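Local coordinates for protein peroxiredoxin 6 (Arenicola marina, PDB 2V2G) that probably reduces hydrogen peroxide and organic hydroperoxides to water and alcohols as a thiol-dependent peroxidase of the Prx6 subfamily, at residues His24-Asn29 / Lys65-Ser70. The protein carries 1 engineered substitution. Numbering follows the deposited sequence.
Sequences HDWLGN and KLIALS
The C-terminal end of the short helix 23-27 is fastened to strand 64-70 by Lys65, while the indole of Trp26 lies between the side chains of Lys65 and Ile67. Lys65 is extended beyond CG, and its ammonium group bridges the last carbonyls of the helix: NZ lies 3.0 Å from both Trp26 O and Leu27 O. NZ approaches Trp26 O at a C=O...N angle of 155°, in the carbonyl plane; at Leu27 O the same donor sits well above the plane of the Leu27 carbonyl, with an angle of 114°. A positive charge placed here should also interact favourably with the negative end of the helix dipole. Just beyond, Gly28 leaves the helix with positive phi, and its N still donates a hydrogen bond to His24 O. In this thioredoxin-fold domain, strand 64-70 is an inner strand of the mixed sheet, pairing through Lys65 and Ile67 with strand 31-36, which follows helix 23-27 after the turn at Gly28. With CG anti to the backbone N (chi1 175°), Trp26 reaches the strand with the far end of its six-membered ring. CH2 comes within 3.5 Å of Leu66 O, at the ring edge. Ile67 CB packs 3.6 Å from Trp26 CH2, with CG2 against CZ3, and CD1 makes a CH-pi contact over one face, 4.1 Å from the six-membered ring centroid. Lys65 CD lies more loosely over the opposite face, and Lys65 CB packs 3.7 Å from Trp26 CH2.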
loop_
_atom_site.group_PDB
_atom_site.type_symbol
_atom_site.label_atom_id
_atom_site.label_comp_id
_atom_site.label_asym_id
_atom_site.label_seq_id
_atom_site.Cartn_x
_atom_site.Cartn_y
_atom_site.Cartn_z
ATOM N N HIS A 24 -6.637 -19.977 -9.481
ATOM C CA HIS A 24 -7.616 -20.389 -8.469
ATOM C C HIS A 24 -7.337 -21.792 -7.947
ATOM O O HIS A 24 -7.700 -22.069 -6.791
ATOM C CB HIS A 24 -9.038 -20.314 -8.957
ATOM C CG HIS A 24 -9.556 -18.924 -9.146
ATOM N ND1 HIS A 24 -10.906 -18.649 -9.262
ATOM C CD2 HIS A 24 -8.903 -17.728 -9.192
ATOM C CE1 HIS A 24 -11.049 -17.337 -9.423
ATOM N NE2 HIS A 24 -9.852 -16.756 -9.358
ATOM N N ASP A 25 -6.778 -22.677 -8.783
ATOM C CA ASP A 25 -6.433 -24.080 -8.410
ATOM C C ASP A 25 -5.235 -24.073 -7.452
ATOM O O ASP A 25 -5.190 -24.802 -6.466
ATOM C CB ASP A 25 -6.070 -24.899 -9.641
ATOM C CG ASP A 25 -7.268 -25.182 -10.557
ATOM O OD1 ASP A 25 -8.421 -24.989 -10.117
ATOM O OD2 ASP A 25 -7.068 -25.684 -11.684
ATOM N N TRP A 26 -4.255 -23.260 -7.789
ATOM C CA TRP A 26 -3.022 -23.155 -7.032
ATOM C C TRP A 26 -3.322 -22.538 -5.675
ATOM O O TRP A 26 -2.883 -23.061 -4.639
ATOM C CB TRP A 26 -1.990 -22.285 -7.785
ATOM C CG TRP A 26 -0.766 -22.065 -6.967
ATOM C CD1 TRP A 26 0.305 -22.909 -6.834
ATOM C CD2 TRP A 26 -0.520 -20.975 -6.095
ATOM N NE1 TRP A 26 1.214 -22.369 -5.966
ATOM C CE2 TRP A 26 0.724 -21.205 -5.474
ATOM C CE3 TRP A 26 -1.234 -19.830 -5.767
ATOM C CZ2 TRP A 26 1.275 -20.308 -4.563
ATOM C CZ3 TRP A 26 -0.669 -18.924 -4.836
ATOM C CH2 TRP A 26 0.571 -19.219 -4.247
ATOM N N LEU A 27 -4.104 -21.482 -5.668
ATOM C CA LEU A 27 -4.448 -20.820 -4.424
ATOM C C LEU A 27 -5.376 -21.699 -3.542
ATOM O O LEU A 27 -5.149 -21.858 -2.322
ATOM C CB LEU A 27 -5.078 -19.431 -4.629
ATOM C CG LEU A 27 -5.427 -18.690 -3.346
ATOM C CD1 LEU A 27 -4.159 -18.383 -2.569
ATOM C CD2 LEU A 27 -6.148 -17.324 -3.598
ATOM N N GLY A 28 -6.409 -22.292 -4.155
ATOM C CA GLY A 28 -7.345 -23.053 -3.336
ATOM C C GLY A 28 -8.073 -22.201 -2.291
ATOM O O GLY A 28 -8.255 -20.981 -2.453
ATOM N N ASN A 29 -8.498 -22.871 -1.207
ATOM C CA ASN A 29 -9.316 -22.236 -0.167
ATOM C C ASN A 29 -8.393 -21.584 0.894
ATOM O O ASN A 29 -8.386 -21.995 2.060
ATOM C CB ASN A 29 -10.210 -23.313 0.439
ATOM C CG ASN A 29 -11.105 -22.828 1.522
ATOM O OD1 ASN A 29 -11.546 -21.688 1.503
ATOM N ND2 ASN A 29 -11.417 -23.733 2.498
ATOM N N LYS A 65 -0.418 -18.224 1.436
ATOM C CA LYS A 65 0.410 -18.711 0.305
ATOM C C LYS A 65 1.055 -17.550 -0.401
ATOM O O LYS A 65 0.362 -16.619 -0.818
ATOM C CB LYS A 65 -0.427 -19.486 -0.717
ATOM C CG LYS A 65 -0.945 -20.778 -0.162
ATOM C CD LYS A 65 -1.613 -21.674 -1.227
ATOM C CE LYS A 65 -2.324 -22.873 -0.644
ATOM N NZ LYS A 65 -2.867 -23.708 -1.753
ATOM N N LEU A 66 2.343 -17.657 -0.664
ATOM C CA LEU A 66 3.059 -16.658 -1.418
ATOM C C LEU A 66 3.376 -17.014 -2.876
ATOM O O LEU A 66 3.688 -18.172 -3.172
ATOM C CB LEU A 66 4.415 -16.432 -0.727
ATOM C CG LEU A 66 4.440 -15.791 0.649
ATOM C CD1 LEU A 66 5.724 -16.240 1.458
ATOM C CD2 LEU A 66 4.310 -14.291 0.486
ATOM N N ILE A 67 3.357 -16.007 -3.740
ATOM C CA ILE A 67 3.720 -16.176 -5.146
ATOM C C ILE A 67 4.252 -14.883 -5.757
ATOM O O ILE A 67 3.657 -13.862 -5.579
ATOM C CB ILE A 67 2.592 -16.856 -6.028
ATOM C CG1 ILE A 67 3.089 -17.177 -7.411
ATOM C CG2 ILE A 67 1.333 -16.028 -6.110
ATOM C CD1 ILE A 67 2.271 -18.375 -8.089
ATOM N N ALA A 68 5.450 -14.995 -6.362
ATOM C CA ALA A 68 6.127 -13.859 -7.006
ATOM C C ALA A 68 5.870 -13.842 -8.517
ATOM O O ALA A 68 5.389 -14.804 -9.075
ATOM C CB ALA A 68 7.590 -13.886 -6.677
ATOM N N LEU A 69 6.216 -12.723 -9.165
ATOM C CA LEU A 69 5.931 -12.451 -10.572
ATOM C C LEU A 69 6.832 -11.389 -11.118
ATOM O O LEU A 69 7.001 -10.335 -10.511
ATOM C CB LEU A 69 4.519 -12.011 -10.755
ATOM C CG LEU A 69 4.080 -11.818 -12.201
ATOM C CD1 LEU A 69 2.609 -12.205 -12.305
ATOM C CD2 LEU A 69 4.390 -10.385 -12.740
ATOM N N SER A 70 7.463 -11.685 -12.233
ATOM C CA SER A 70 7.992 -10.651 -13.115
ATOM C C SER A 70 7.793 -11.065 -14.591
ATOM O O SER A 70 7.340 -12.176 -14.913
ATOM C CB SER A 70 9.474 -10.380 -12.830
ATOM O OG SER A 70 10.355 -11.330 -13.487
#